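Local coordinates for protein putative oxidoreductase (PDB 3EOF) that binds flavin mononucleotide and is probably an oxidoreductase of the nitroreductase family, forming a two-chain assembly with flavin bound between the subunits, at residues M41-V46 with A107-L112; G132-N137 with P153-T158; S59-N64 with Q139-A144; V46-D51 with A71-T76. All blocks are in the same frame, centred on the assembly; numbering follows the deposited sequence.

Interaction 1 (M41-V46 with A107-L112); sequences MQLYSV and AMDTLL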
loop_
_atom_site.group_PDB
_atom_site.type_symbol
_atom_site.label_atom_id
_atom_site.label_comp_id
_atom_site.label_asym_id
_atom_site.label_seq_id
_atom_site.Cartn_x
_atom_site.Cartn_y
_atom_site.Cartn_z
HETATM N N MSE A 41 11.879 -6.364 -7.645
HETATM C CA MSE A 41 11.831 -5.577 -8.862
HETATM C C MSE A 41 11.757 -4.087 -8.688
HETATM O O MSE A 41 12.140 -3.374 -9.587
HETATM C CB MSE A 41 10.637 -6.012 -9.689
HETATM C CG MSE A 41 10.718 -7.452 -10.122
HETATM SE SE MSE A 41 9.032 -8.090 -10.745
HETATM C CE MSE A 41 9.076 -7.531 -12.584
ATOM N N GLN A 42 11.256 -3.631 -7.543
ATOM C CA GLN A 42 11.089 -2.209 -7.235
ATOM C C GLN A 42 10.232 -1.547 -8.274
ATOM O O GLN A 42 10.712 -0.761 -9.068
ATOM C CB GLN A 42 12.423 -1.469 -7.119
ATOM C CG GLN A 42 13.286 -2.048 -6.064
ATOM C CD GLN A 42 14.500 -1.229 -5.816
ATOM O OE1 GLN A 42 15.583 -1.575 -6.305
ATOM N NE2 GLN A 42 14.359 -0.146 -5.039
ATOM N N LEU A 43 8.941 -1.805 -8.204
ATOM C CA LEU A 43 8.006 -1.307 -9.220
ATOM C C LEU A 43 7.400 0.078 -8.965
ATOM O O LEU A 43 6.156 0.289 -9.052
ATOM C CB LEU A 43 6.901 -2.354 -9.372
ATOM C CG LEU A 43 7.345 -3.774 -9.706
ATOM C CD1 LEU A 43 6.176 -4.770 -9.497
ATOM C CD2 LEU A 43 7.913 -3.835 -11.085
ATOM N N TYR A 44 8.292 1.033 -8.726
ATOM C CA TYR A 44 7.908 2.373 -8.362
ATOM C C TYR A 44 8.971 3.372 -8.728
ATOM O O TYR A 44 10.141 3.033 -8.948
ATOM C CB TYR A 44 7.699 2.457 -6.828
ATOM C CG TYR A 44 8.800 1.798 -6.006
ATOM C CD1 TYR A 44 9.971 2.470 -5.719
ATOM C CD2 TYR A 44 8.692 0.488 -5.558
ATOM C CE1 TYR A 44 10.989 1.872 -4.989
ATOM C CE2 TYR A 44 9.734 -0.125 -4.836
ATOM C CZ TYR A 44 10.859 0.596 -4.545
ATOM O OH TYR A 44 11.888 0.054 -3.809
ATOM N N SER A 45 8.531 4.617 -8.804
ATOM C CA SER A 45 9.390 5.759 -8.956
ATOM C C SER A 45 8.784 6.773 -8.020
ATOM O O SER A 45 7.610 6.711 -7.713
ATOM C CB SER A 45 9.385 6.298 -10.380
ATOM O OG SER A 45 10.172 5.462 -11.198
ATOM N N VAL A 46 9.616 7.691 -7.572
ATOM C CA VAL A 46 9.231 8.770 -6.690
ATOM C C VAL A 46 9.633 10.074 -7.359
ATOM O O VAL A 46 10.844 10.342 -7.600
ATOM C CB VAL A 46 9.960 8.673 -5.311
ATOM C CG1 VAL A 46 9.424 9.794 -4.338
ATOM C CG2 VAL A 46 9.829 7.254 -4.693
ATOM N N ALA A 107 1.427 -0.938 -7.723
ATOM C CA ALA A 107 0.756 -0.102 -6.717
ATOM C C ALA A 107 1.125 -0.548 -5.310
ATOM O O ALA A 107 1.412 0.265 -4.432
ATOM C CB ALA A 107 -0.714 -0.168 -6.877
HETATM N N MSE A 108 1.040 -1.832 -5.090
HETATM C CA MSE A 108 1.398 -2.376 -3.794
HETATM C C MSE A 108 2.817 -2.119 -3.476
HETATM O O MSE A 108 3.131 -1.832 -2.323
HETATM C CB MSE A 108 1.121 -3.862 -3.706
HETATM C CG MSE A 108 -0.378 -4.156 -3.800
HETATM SE SE MSE A 108 -0.864 -6.037 -3.389
HETATM C CE MSE A 108 -0.042 -6.940 -4.892
ATOM N N ASP A 109 3.698 -2.283 -4.452
ATOM C CA ASP A 109 5.134 -2.047 -4.201
ATOM C C ASP A 109 5.313 -0.622 -3.753
ATOM O O ASP A 109 6.047 -0.313 -2.843
ATOM C CB ASP A 109 5.993 -2.281 -5.461
ATOM C CG ASP A 109 6.788 -3.598 -5.449
ATOM O OD1 ASP A 109 6.359 -4.603 -4.806
ATOM O OD2 ASP A 109 7.861 -3.605 -6.158
ATOM N N THR A 110 4.583 0.245 -4.424
ATOM C CA THR A 110 4.661 1.673 -4.234
ATOM C C THR A 110 4.127 2.164 -2.905
ATOM O O THR A 110 4.635 3.144 -2.369
ATOM C CB THR A 110 3.886 2.373 -5.379
ATOM O OG1 THR A 110 4.371 1.887 -6.635
ATOM C CG2 THR A 110 4.037 3.871 -5.344
ATOM N N LEU A 111 3.056 1.538 -2.437
ATOM C CA LEU A 111 2.410 1.917 -1.201
ATOM C C LEU A 111 3.266 1.456 -0.028
ATOM O O LEU A 111 3.325 2.135 0.981
ATOM C CB LEU A 111 1.012 1.364 -1.117
ATOM C CG LEU A 111 0.069 2.145 -2.050
ATOM C CD1 LEU A 111 -1.172 1.321 -2.342
ATOM C CD2 LEU A 111 -0.252 3.430 -1.407
ATOM N N LEU A 112 3.930 0.323 -0.192
ATOM C CA LEU A 112 4.867 -0.190 0.851
ATOM C C LEU A 112 6.027 0.747 1.075
ATOM O O LEU A 112 6.414 1.011 2.201
ATOM C CB LEU A 112 5.359 -1.568 0.449
ATOM C CG LEU A 112 4.562 -2.774 0.931
ATOM C CD1 LEU A 112 3.058 -2.655 1.028
ATOM C CD2 LEU A 112 4.943 -3.944 0.080
#
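Asp109 reaches out from helix 100-123 to take the backbone N of Leu43, just ahead of strand 44-49. The bond runs from Leu43 N to Asp109 OD2 over 2.9 Å and is almost straight (172°); it uses the anti lone pair of the oxygen, the one turned away from OD1. Leu43 lays its CB and CG against the same oxygen, with CB 3.6 Å from Asp109 OD2. Beside it, the Tyr44 ring crosses the Asp109 side chain at about a right angle and receives the aspartate CB at its edge, Tyr44 CD2 to Asp109 CB 3.9 Å, while ring and carboxylate planes stand 55° apart. A chi1 of 46°, with CG set between the backbone N and the carbonyl carbon, turns the ring to this side. The backbone itself places Tyr44 CB 3.4 Å from Thr110 OG1, a hydroxyl bonded to Ala106 O within its own helix. At the far end of the ring, Gln42 NE2 donates to Tyr44 OH (2.8 Å), nearly in its own amide plane. With Thr37 OG1 also bonded to Asp109 OD2, and Met38 N to OD1, both oxygens of this buried carboxylate are satisfied, and it joins helix, strand entry and flavin-binding loop.

Interaction 2 (G132-N137 with P153-T158); sequences GTTTYN and PITTVT. With FMN (flavin mononucleotide), chain C.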
loop_
_atom_site.group_PDB
_atom_site.type_symbol
_atom_site.label_atom_id
_atom_site.label_comp_id
_atom_site.label_asym_id
_atom_site.label_seq_id
_atom_site.Cartn_x
_atom_site.Cartn_y
_atom_site.Cartn_z
ATOM N N GLY A 132 -5.060 12.027 -0.916
ATOM C CA GLY A 132 -5.939 11.040 -1.562
ATOM C C GLY A 132 -6.413 11.537 -2.907
ATOM O O GLY A 132 -6.951 10.781 -3.759
ATOM N N THR A 133 -6.173 12.821 -3.122
ATOM C CA THR A 133 -6.530 13.474 -4.373
ATOM C C THR A 133 -5.744 12.962 -5.585
ATOM O O THR A 133 -6.105 13.231 -6.743
ATOM C CB THR A 133 -6.373 14.967 -4.200
ATOM O OG1 THR A 133 -5.136 15.228 -3.503
ATOM C CG2 THR A 133 -7.521 15.480 -3.356
ATOM N N THR A 134 -4.664 12.231 -5.328
ATOM C CA THR A 134 -3.828 11.670 -6.392
ATOM C C THR A 134 -4.586 10.776 -7.343
ATOM O O THR A 134 -4.279 10.760 -8.517
ATOM C CB THR A 134 -2.663 10.824 -5.790
ATOM O OG1 THR A 134 -1.938 11.622 -4.877
ATOM C CG2 THR A 134 -1.715 10.390 -6.825
ATOM N N THR A 135 -5.519 9.978 -6.802
ATOM C CA THR A 135 -6.341 9.060 -7.565
ATOM C C THR A 135 -7.653 9.741 -8.024
ATOM O O THR A 135 -8.438 9.157 -8.754
ATOM C CB THR A 135 -6.526 7.745 -6.800
ATOM O OG1 THR A 135 -6.826 8.021 -5.430
ATOM C CG2 THR A 135 -5.236 6.931 -6.830
ATOM N N TYR A 136 -7.901 10.978 -7.606
ATOM C CA TYR A 136 -9.048 11.755 -8.194
ATOM C C TYR A 136 -8.586 12.448 -9.461
ATOM O O TYR A 136 -9.355 12.623 -10.435
ATOM C CB TYR A 136 -9.609 12.813 -7.240
ATOM C CG TYR A 136 -10.427 12.220 -6.135
ATOM C CD1 TYR A 136 -9.805 11.533 -5.091
ATOM C CD2 TYR A 136 -11.815 12.303 -6.151
ATOM C CE1 TYR A 136 -10.532 10.960 -4.085
ATOM C CE2 TYR A 136 -12.568 11.722 -5.151
ATOM C CZ TYR A 136 -11.919 11.056 -4.107
ATOM O OH TYR A 136 -12.650 10.467 -3.095
ATOM N N ASN A 137 -7.347 12.939 -9.419
ATOM C CA ASN A 137 -6.774 13.665 -10.565
ATOM C C ASN A 137 -5.478 13.107 -11.096
ATOM O O ASN A 137 -4.533 13.866 -11.324
ATOM C CB ASN A 137 -6.560 15.111 -10.174
ATOM C CG ASN A 137 -7.826 15.933 -10.252
ATOM O OD1 ASN A 137 -8.587 15.848 -11.219
ATOM N ND2 ASN A 137 -8.030 16.780 -9.248
ATOM N N PRO A 153 0.489 7.599 -11.013
ATOM C CA PRO A 153 0.640 8.143 -9.672
ATOM C C PRO A 153 -0.317 7.472 -8.705
ATOM O O PRO A 153 -1.524 7.383 -8.972
ATOM C CB PRO A 153 0.273 9.599 -9.855
ATOM C CG PRO A 153 -0.748 9.579 -10.925
ATOM C CD PRO A 153 -0.262 8.542 -11.885
ATOM N N ILE A 154 0.246 6.917 -7.629
ATOM C CA ILE A 154 -0.527 6.166 -6.637
ATOM C C ILE A 154 -0.934 7.072 -5.489
ATOM O O ILE A 154 -2.133 7.261 -5.230
ATOM C CB ILE A 154 0.253 4.912 -6.118
ATOM C CG1 ILE A 154 0.424 3.919 -7.286
ATOM C CG2 ILE A 154 -0.484 4.192 -4.964
ATOM C CD1 ILE A 154 -0.858 3.516 -7.972
ATOM N N THR A 155 0.041 7.594 -4.771
ATOM C CA THR A 155 -0.259 8.565 -3.727
ATOM C C THR A 155 0.826 9.653 -3.656
ATOM O O THR A 155 1.890 9.510 -4.242
ATOM C CB THR A 155 -0.490 7.959 -2.364
ATOM O OG1 THR A 155 -1.054 8.975 -1.505
ATOM C CG2 THR A 155 0.808 7.441 -1.809
ATOM N N THR A 156 0.496 10.739 -2.949
ATOM C CA THR A 156 1.353 11.890 -2.790
ATOM C C THR A 156 1.439 12.197 -1.333
ATOM O O THR A 156 0.440 12.113 -0.637
ATOM C CB THR A 156 0.780 13.112 -3.522
ATOM O OG1 THR A 156 0.558 12.730 -4.885
ATOM C CG2 THR A 156 1.790 14.302 -3.449
ATOM N N VAL A 157 2.648 12.513 -0.877
ATOM C CA VAL A 157 2.899 12.846 0.497
ATOM C C VAL A 157 3.603 14.176 0.578
ATOM O O VAL A 157 4.653 14.380 -0.035
ATOM C CB VAL A 157 3.762 11.774 1.132
ATOM C CG1 VAL A 157 4.228 12.128 2.547
ATOM C CG2 VAL A 157 3.010 10.456 1.122
ATOM N N THR A 158 3.011 15.080 1.351
ATOM C CA THR A 158 3.607 16.382 1.688
ATOM C C THR A 158 4.401 16.124 2.988
ATOM O O THR A 158 3.915 15.461 3.896
ATOM C CB THR A 158 2.524 17.439 1.797
ATOM O OG1 THR A 158 1.591 17.078 2.828
ATOM C CG2 THR A 158 1.779 17.554 0.400
HETATM N N1 FMN C . -5.523 14.210 4.674
HETATM C C2 FMN C . -5.905 15.411 4.065
HETATM O O2 FMN C . -5.945 16.470 4.711
HETATM N N3 FMN C . -6.284 15.442 2.721
HETATM C C4 FMN C . -6.301 14.287 1.914
HETATM O O4 FMN C . -6.239 14.416 0.633
HETATM C C4A FMN C . -5.926 13.070 2.563
HETATM N N5 FMN C . -5.923 11.886 1.839
HETATM C C5A FMN C . -5.520 10.686 2.405
HETATM C C6 FMN C . -5.532 9.548 1.586
HETATM C C7 FMN C . -5.158 8.313 2.084
HETATM C C7M FMN C . -5.219 7.134 1.156
HETATM C C8 FMN C . -4.776 8.201 3.418
HETATM C C8M FMN C . -4.152 6.922 3.868
HETATM C C9 FMN C . -4.761 9.342 4.251
HETATM C C9A FMN C . -5.137 10.620 3.763
HETATM N N10 FMN C . -5.155 11.811 4.532
HETATM C C10 FMN C . -5.542 13.024 3.934
HETATM C "C1'" FMN C . -4.841 11.825 6.026
HETATM C "C2'" FMN C . -6.025 11.239 6.783
HETATM O "O2'" FMN C . -7.105 12.181 6.728
HETATM C "C3'" FMN C . -5.639 10.820 8.187
HETATM O "O3'" FMN C . -4.707 9.723 8.204
HETATM C "C4'" FMN C . -6.856 10.429 9.038
HETATM O "O4'" FMN C . -7.652 11.562 9.326
HETATM C "C5'" FMN C . -6.397 9.915 10.373
HETATM O "O5'" FMN C . -5.545 10.948 10.874
HETATM P P FMN C . -4.062 10.621 11.469
HETATM O O1P FMN C . -3.136 10.082 10.358
HETATM O O2P FMN C . -4.214 9.566 12.535
HETATM O O3P FMN C . -3.628 11.932 12.138
#
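Residues 132-136 carry helical backbone angles without forming a regular helix, and they lie against strand 153-158, with the chains closest at Thr134 and Thr155 (CA to CA 5.4 Å). Thr133 O accepts from both Tyr136 N and Asn137 N, which closes the turn. On the strand, a classic beta bulge at Ile154-Thr155 sits opposite Phe77 of strand 73-80, and Ile154 O is directed at the turn. Thr134 is the main side chain of the contact. Its two branches part: OG1 of Thr134 meets Thr156 OG1 at 2.7 Å, while CG2, placed anti to the backbone N by a chi1 of -55°, slides over the strand. There Thr134 CG2 lies 3.5 Å from Ile154 O and 3.7 Å from Pro153 CB. Thr135 adds its own CG2 to the same carbonyl, also at 3.5 Å from Ile154 O. Thr134 OG1 is bonded to Leu131 O as well, which holds this hydroxyl against the end of the strand from which the turn departs. At the start of the turn, the Gly132 backbone lies against the flavin: Gly132 N gives a hydrogen bond to flavin O4 (3.1 Å) and a weak one to N5 (2.9 Å). The flavin thus meets the first residue of a turn seated on the sheet. Strand 151-160 lies between strands 73-80 and 127-131; Pro153 packs on Ile141 and Ile142 of helix 138-145, while Ile154 turns to Ala107 and Leu111 of helix 100-123.

Interaction 3 (S59-N64 with Q139-A144); sequences SPAHFN and QMIIDA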
loop_
_atom_site.group_PDB
_atom_site.type_symbol
_atom_site.label_atom_id
_atom_site.label_comp_id
_atom_site.label_asym_id
_atom_site.label_seq_id
_atom_site.Cartn_x
_atom_site.Cartn_y
_atom_site.Cartn_z
ATOM N N SER A 59 -0.805 21.744 -7.264
ATOM C CA SER A 59 -1.831 22.171 -6.310
ATOM C C SER A 59 -3.275 21.926 -6.733
ATOM O O SER A 59 -4.053 21.396 -5.956
ATOM C CB SER A 59 -1.612 23.653 -5.929
ATOM O OG SER A 59 -2.307 23.951 -4.733
ATOM N N PRO A 60 -3.658 22.343 -7.948
ATOM C CA PRO A 60 -5.024 22.106 -8.425
ATOM C C PRO A 60 -5.409 20.638 -8.516
ATOM O O PRO A 60 -6.564 20.296 -8.252
ATOM C CB PRO A 60 -5.029 22.730 -9.837
ATOM C CG PRO A 60 -3.879 23.599 -9.893
ATOM C CD PRO A 60 -2.857 23.072 -8.931
ATOM N N ALA A 61 -4.459 19.793 -8.924
ATOM C CA ALA A 61 -4.639 18.343 -8.990
ATOM C C ALA A 61 -5.108 17.825 -7.608
ATOM O O ALA A 61 -5.958 16.914 -7.492
ATOM C CB ALA A 61 -3.314 17.673 -9.387
ATOM N N HIS A 62 -4.548 18.435 -6.557
ATOM C CA HIS A 62 -4.841 18.079 -5.184
ATOM C C HIS A 62 -5.888 18.992 -4.554
ATOM O O HIS A 62 -5.956 19.107 -3.347
ATOM C CB HIS A 62 -3.539 18.036 -4.380
ATOM C CG HIS A 62 -2.595 16.993 -4.884
ATOM N ND1 HIS A 62 -2.861 15.654 -4.752
ATOM C CD2 HIS A 62 -1.465 17.084 -5.625
ATOM C CE1 HIS A 62 -1.891 14.957 -5.319
ATOM N NE2 HIS A 62 -1.017 15.800 -5.838
ATOM N N PHE A 63 -6.758 19.566 -5.382
ATOM C CA PHE A 63 -7.834 20.433 -4.937
ATOM C C PHE A 63 -7.374 21.645 -4.134
ATOM O O PHE A 63 -8.138 22.183 -3.294
ATOM C CB PHE A 63 -8.915 19.672 -4.142
ATOM C CG PHE A 63 -9.510 18.505 -4.867
ATOM C CD1 PHE A 63 -9.843 18.581 -6.206
ATOM C CD2 PHE A 63 -9.798 17.337 -4.186
ATOM C CE1 PHE A 63 -10.373 17.494 -6.857
ATOM C CE2 PHE A 63 -10.358 16.250 -4.855
ATOM C CZ PHE A 63 -10.623 16.339 -6.180
ATOM N N ASN A 64 -6.154 22.095 -4.423
ATOM C CA ASN A 64 -5.566 23.253 -3.761
ATOM C C ASN A 64 -5.474 23.160 -2.244
ATOM O O ASN A 64 -5.606 24.151 -1.515
ATOM C CB ASN A 64 -6.294 24.501 -4.239
ATOM C CG ASN A 64 -5.973 24.810 -5.667
ATOM O OD1 ASN A 64 -6.864 25.107 -6.472
ATOM N ND2 ASN A 64 -4.679 24.702 -6.015
ATOM N N GLN A 139 -4.746 12.084 -14.100
ATOM C CA GLN A 139 -4.306 12.641 -15.368
ATOM C C GLN A 139 -3.512 13.928 -15.205
ATOM O O GLN A 139 -2.522 14.109 -15.879
ATOM C CB GLN A 139 -5.462 12.857 -16.325
ATOM C CG GLN A 139 -4.964 13.176 -17.790
ATOM C CD GLN A 139 -4.132 12.044 -18.378
ATOM O OE1 GLN A 139 -4.597 10.921 -18.428
ATOM N NE2 GLN A 139 -2.889 12.335 -18.808
HETATM N N MSE A 140 -3.942 14.817 -14.314
HETATM C CA MSE A 140 -3.288 16.110 -14.088
HETATM C C MSE A 140 -1.917 15.926 -13.509
HETATM O O MSE A 140 -1.012 16.673 -13.796
HETATM C CB MSE A 140 -4.107 16.964 -13.139
HETATM C CG MSE A 140 -5.441 17.477 -13.736
HETATM SE SE MSE A 140 -6.472 18.513 -12.434
HETATM C CE MSE A 140 -5.449 19.995 -12.336
ATOM N N ILE A 141 -1.773 14.959 -12.659
ATOM C CA ILE A 141 -0.465 14.661 -12.054
ATOM C C ILE A 141 0.376 14.059 -13.161
ATOM O O ILE A 141 1.530 14.400 -13.299
ATOM C CB ILE A 141 -0.646 13.724 -10.869
ATOM C CG1 ILE A 141 -1.455 14.452 -9.795
ATOM C CG2 ILE A 141 0.704 13.286 -10.280
ATOM C CD1 ILE A 141 -1.935 13.589 -8.660
ATOM N N ILE A 142 -0.216 13.182 -13.989
ATOM C CA ILE A 142 0.524 12.609 -15.111
ATOM C C ILE A 142 1.085 13.690 -16.041
ATOM O O ILE A 142 2.242 13.630 -16.426
ATOM C CB ILE A 142 -0.313 11.598 -15.891
ATOM C CG1 ILE A 142 -0.473 10.324 -15.042
ATOM C CG2 ILE A 142 0.330 11.321 -17.258
ATOM C CD1 ILE A 142 -1.699 9.504 -15.452
ATOM N N ASP A 143 0.235 14.652 -16.417
ATOM C CA ASP A 143 0.632 15.717 -17.256
ATOM C C ASP A 143 1.684 16.578 -16.537
ATOM O O ASP A 143 2.708 16.961 -17.124
ATOM C CB ASP A 143 -0.589 16.598 -17.608
ATOM C CG ASP A 143 -1.644 15.861 -18.408
ATOM O OD1 ASP A 143 -1.331 14.821 -19.012
ATOM O OD2 ASP A 143 -2.801 16.355 -18.466
ATOM N N ALA A 144 1.468 16.858 -15.256
ATOM C CA ALA A 144 2.368 17.762 -14.522
ATOM C C ALA A 144 3.774 17.220 -14.380
ATOM O O ALA A 144 4.747 17.969 -14.602
ATOM C CB ALA A 144 1.777 18.135 -13.147
#
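Pro60 opens the contact from the loop that follows helix 52-58, its CB lying 3.7 Å from the CE methyl of Met140, which is present as selenomethionine. The Met140 chain runs out straight and then bends at its last torsion (chi3 71°), which folds CE back over the backbone of the loop, 3.6 Å from Ala61 N. Ala61 comes next and points its methyl group at helix 138-145. Ala61 CB fits between two successive side chains, 3.7 Å from Ile141 CG1 and 3.9 Å from Met140 CB. His62 follows, at the third position of a type I turn from Pro60 to Phe63 that is closed by Phe63 N bonding to Pro60 O. Its imidazole crosses the Ile141 side chain at about a right angle: the CD1 methyl of Ile141 approaches obliquely, 3.6 Å from His62 CE1, and contacts NE2 almost as closely. His62 ND1 is bonded to Thr133 OG1, which probably helps to fix the ring's rotation. The contacts across the two segments are apolar, with Met140 at the exposed margin and Ile141 in the interior. The loop is bridged to the start of helix 138-145 by Asn137 ND2 on Ala61 O, and His62 O takes a bond from the flavin-binding Gln65. Ile141 packs onward against Pro153 of strand 151-160, and His62 also touches Thr156 of that strand and Val68 of helix 67-70.

Interaction 4 (V46-D51 with A71-T76); sequences VVVTRD and APVVLT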
loop_
_atom_site.group_PDB
_atom_site.type_symbol
_atom_site.label_atom_id
_atom_site.label_comp_id
_atom_site.label_asym_id
_atom_site.label_seq_id
_atom_site.Cartn_x
_atom_site.Cartn_y
_atom_site.Cartn_z
ATOM N N VAL A 46 9.616 7.691 -7.572
ATOM C CA VAL A 46 9.231 8.770 -6.690
ATOM C C VAL A 46 9.633 10.074 -7.359
ATOM O O VAL A 46 10.844 10.342 -7.600
ATOM C CB VAL A 46 9.960 8.673 -5.311
ATOM C CG1 VAL A 46 9.424 9.794 -4.338
ATOM C CG2 VAL A 46 9.829 7.254 -4.693
ATOM N N VAL A 47 8.640 10.904 -7.679
ATOM C CA VAL A 47 8.921 12.222 -8.159
ATOM C C VAL A 47 8.991 13.144 -6.939
ATOM O O VAL A 47 8.044 13.230 -6.137
ATOM C CB VAL A 47 7.884 12.739 -9.168
ATOM C CG1 VAL A 47 8.303 14.083 -9.633
ATOM C CG2 VAL A 47 7.778 11.786 -10.336
ATOM N N VAL A 48 10.134 13.811 -6.802
ATOM C CA VAL A 48 10.420 14.773 -5.728
ATOM C C VAL A 48 10.205 16.185 -6.289
ATOM O O VAL A 48 10.881 16.588 -7.219
ATOM C CB VAL A 48 11.869 14.639 -5.207
ATOM C CG1 VAL A 48 12.177 15.714 -4.129
ATOM C CG2 VAL A 48 12.121 13.182 -4.674
ATOM N N THR A 49 9.200 16.874 -5.730
ATOM C CA THR A 49 8.828 18.242 -6.025
ATOM C C THR A 49 9.200 19.220 -4.897
ATOM O O THR A 49 8.660 19.179 -3.817
ATOM C CB THR A 49 7.345 18.292 -6.270
ATOM O OG1 THR A 49 7.067 17.421 -7.379
ATOM C CG2 THR A 49 6.840 19.718 -6.506
ATOM N N ARG A 50 10.145 20.097 -5.183
ATOM C CA ARG A 50 10.626 21.095 -4.235
ATOM C C ARG A 50 10.399 22.521 -4.753
ATOM O O ARG A 50 10.184 23.425 -3.971
ATOM C CB ARG A 50 12.121 20.893 -3.994
ATOM C CG ARG A 50 12.504 19.642 -3.253
ATOM C CD ARG A 50 13.990 19.648 -3.179
ATOM N NE ARG A 50 14.592 18.629 -2.338
ATOM C CZ ARG A 50 14.765 18.732 -1.029
ATOM N NH1 ARG A 50 14.297 19.781 -0.363
ATOM N NH2 ARG A 50 15.357 17.744 -0.375
ATOM N N ASP A 51 10.419 22.692 -6.072
ATOM C CA ASP A 51 10.236 23.988 -6.700
ATOM C C ASP A 51 8.852 24.573 -6.440
ATOM O O ASP A 51 7.855 23.873 -6.577
ATOM C CB ASP A 51 10.444 23.877 -8.213
ATOM C CG ASP A 51 10.368 25.226 -8.909
ATOM O OD1 ASP A 51 11.214 26.095 -8.586
ATOM O OD2 ASP A 51 9.474 25.424 -9.761
ATOM N N ALA A 71 4.412 22.682 2.082
ATOM C CA ALA A 71 5.479 21.745 2.466
ATOM C C ALA A 71 6.726 22.025 1.643
ATOM O O ALA A 71 6.623 22.410 0.490
ATOM C CB ALA A 71 5.052 20.283 2.327
ATOM N N PRO A 72 7.919 21.887 2.262
ATOM C CA PRO A 72 9.132 22.050 1.512
ATOM C C PRO A 72 9.306 20.974 0.431
ATOM O O PRO A 72 9.901 21.248 -0.637
ATOM C CB PRO A 72 10.220 21.917 2.579
ATOM C CG PRO A 72 9.639 21.136 3.627
ATOM C CD PRO A 72 8.218 21.620 3.680
ATOM N N VAL A 73 8.769 19.783 0.702
ATOM C CA VAL A 73 8.852 18.631 -0.206
ATOM C C VAL A 73 7.474 17.993 -0.396
ATOM O O VAL A 73 6.720 17.797 0.567
ATOM C CB VAL A 73 9.845 17.549 0.343
ATOM C CG1 VAL A 73 9.896 16.386 -0.586
ATOM C CG2 VAL A 73 11.246 18.168 0.572
ATOM N N VAL A 74 7.164 17.710 -1.659
ATOM C CA VAL A 74 5.969 16.985 -2.091
ATOM C C VAL A 74 6.508 15.795 -2.863
ATOM O O VAL A 74 7.291 15.955 -3.805
ATOM C CB VAL A 74 5.026 17.848 -2.979
ATOM C CG1 VAL A 74 3.782 17.059 -3.390
ATOM C CG2 VAL A 74 4.651 19.096 -2.214
ATOM N N LEU A 75 6.143 14.599 -2.412
ATOM C CA LEU A 75 6.592 13.363 -3.031
ATOM C C LEU A 75 5.445 12.652 -3.647
ATOM O O LEU A 75 4.493 12.360 -2.950
ATOM C CB LEU A 75 7.191 12.435 -1.998
ATOM C CG LEU A 75 8.418 12.910 -1.238
ATOM C CD1 LEU A 75 8.723 11.850 -0.196
ATOM C CD2 LEU A 75 9.622 13.154 -2.179
ATOM N N THR A 76 5.518 12.431 -4.965
ATOM C CA THR A 76 4.516 11.671 -5.718
ATOM C C THR A 76 5.077 10.272 -5.925
ATOM O O THR A 76 6.039 10.093 -6.688
ATOM C CB THR A 76 4.162 12.346 -7.053
ATOM O OG1 THR A 76 3.688 13.680 -6.801
ATOM C CG2 THR A 76 3.088 11.549 -7.809
HETATM O O HOH W 1 5.937 15.178 -6.675
HETATM O O HOH W 2 12.454 22.005 -0.631
#
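Val48 and Leu75, a non-hydrogen-bonded pair of antiparallel strands 46-49 and 73-76, lie side by side and point the same way, Val48 CG2 to Leu75 CD2 3.5 Å. The same leucine branch meets Val46 CG1, and Val73 extends the apolar face, where Leu25 and Leu29 of helix 22-32 pack. Hydrogen-bonded pairs flank this centre. Val47 and Thr76 exchange two bonds, Val47 N to Thr76 O and Thr76 N to Val47 O, and Thr49 and Val74 exchange two more, all of 2.9 to 3.0 Å. Beyond Val46-Val48 the sheet continues, in parallel pairing, into the second subunit. At the outer end, the extended Arg50 chain runs alongside Val73, whose CG2 sits over one guanidinium face, 3.6 Å from Arg50 NH1. A water at the guanidinium edge accepts from Arg50 NH1 (2.9 Å) and donates to Pro72 O. NH1 is also bonded to Ile20 O and salt-bridged to Asp19. On the face opposite Val48 and Leu75, valines 47 and 74 mix with two threonines; another water gives protons to Val47 O (2.9 Å) and Thr49 OG1 (2.6 Å) and bonds Thr76 OG1 at 2.7 Å. One face is thus aliphatic, while on the other the buried threonine hydroxyls and Val47 O share one water.

From the N terminus, strand 44-49 enters two contacts in succession. Interaction 1 closes a long loop to helix 100-123, and interaction 4, which shares Val46 with it, is nested inside as the excursion through helices 52-58 and 67-70 returns on strand 73-80. Residues 59-64, within that excursion, reach forward to helix 138-145 in interaction 3, whose loop crosses those of interactions 1, 2 and 4. Interaction 2 closes last, spanning helix 138-145, and follows interactions 1 and 4 in series. Ile141 CG2 packs on Thr76 CG2 between interactions 3 and 4, and Val157 N bonds Leu75 O between 2 and 4. Sheet, helix 100-123 and flavin-site loops are thereby tied together.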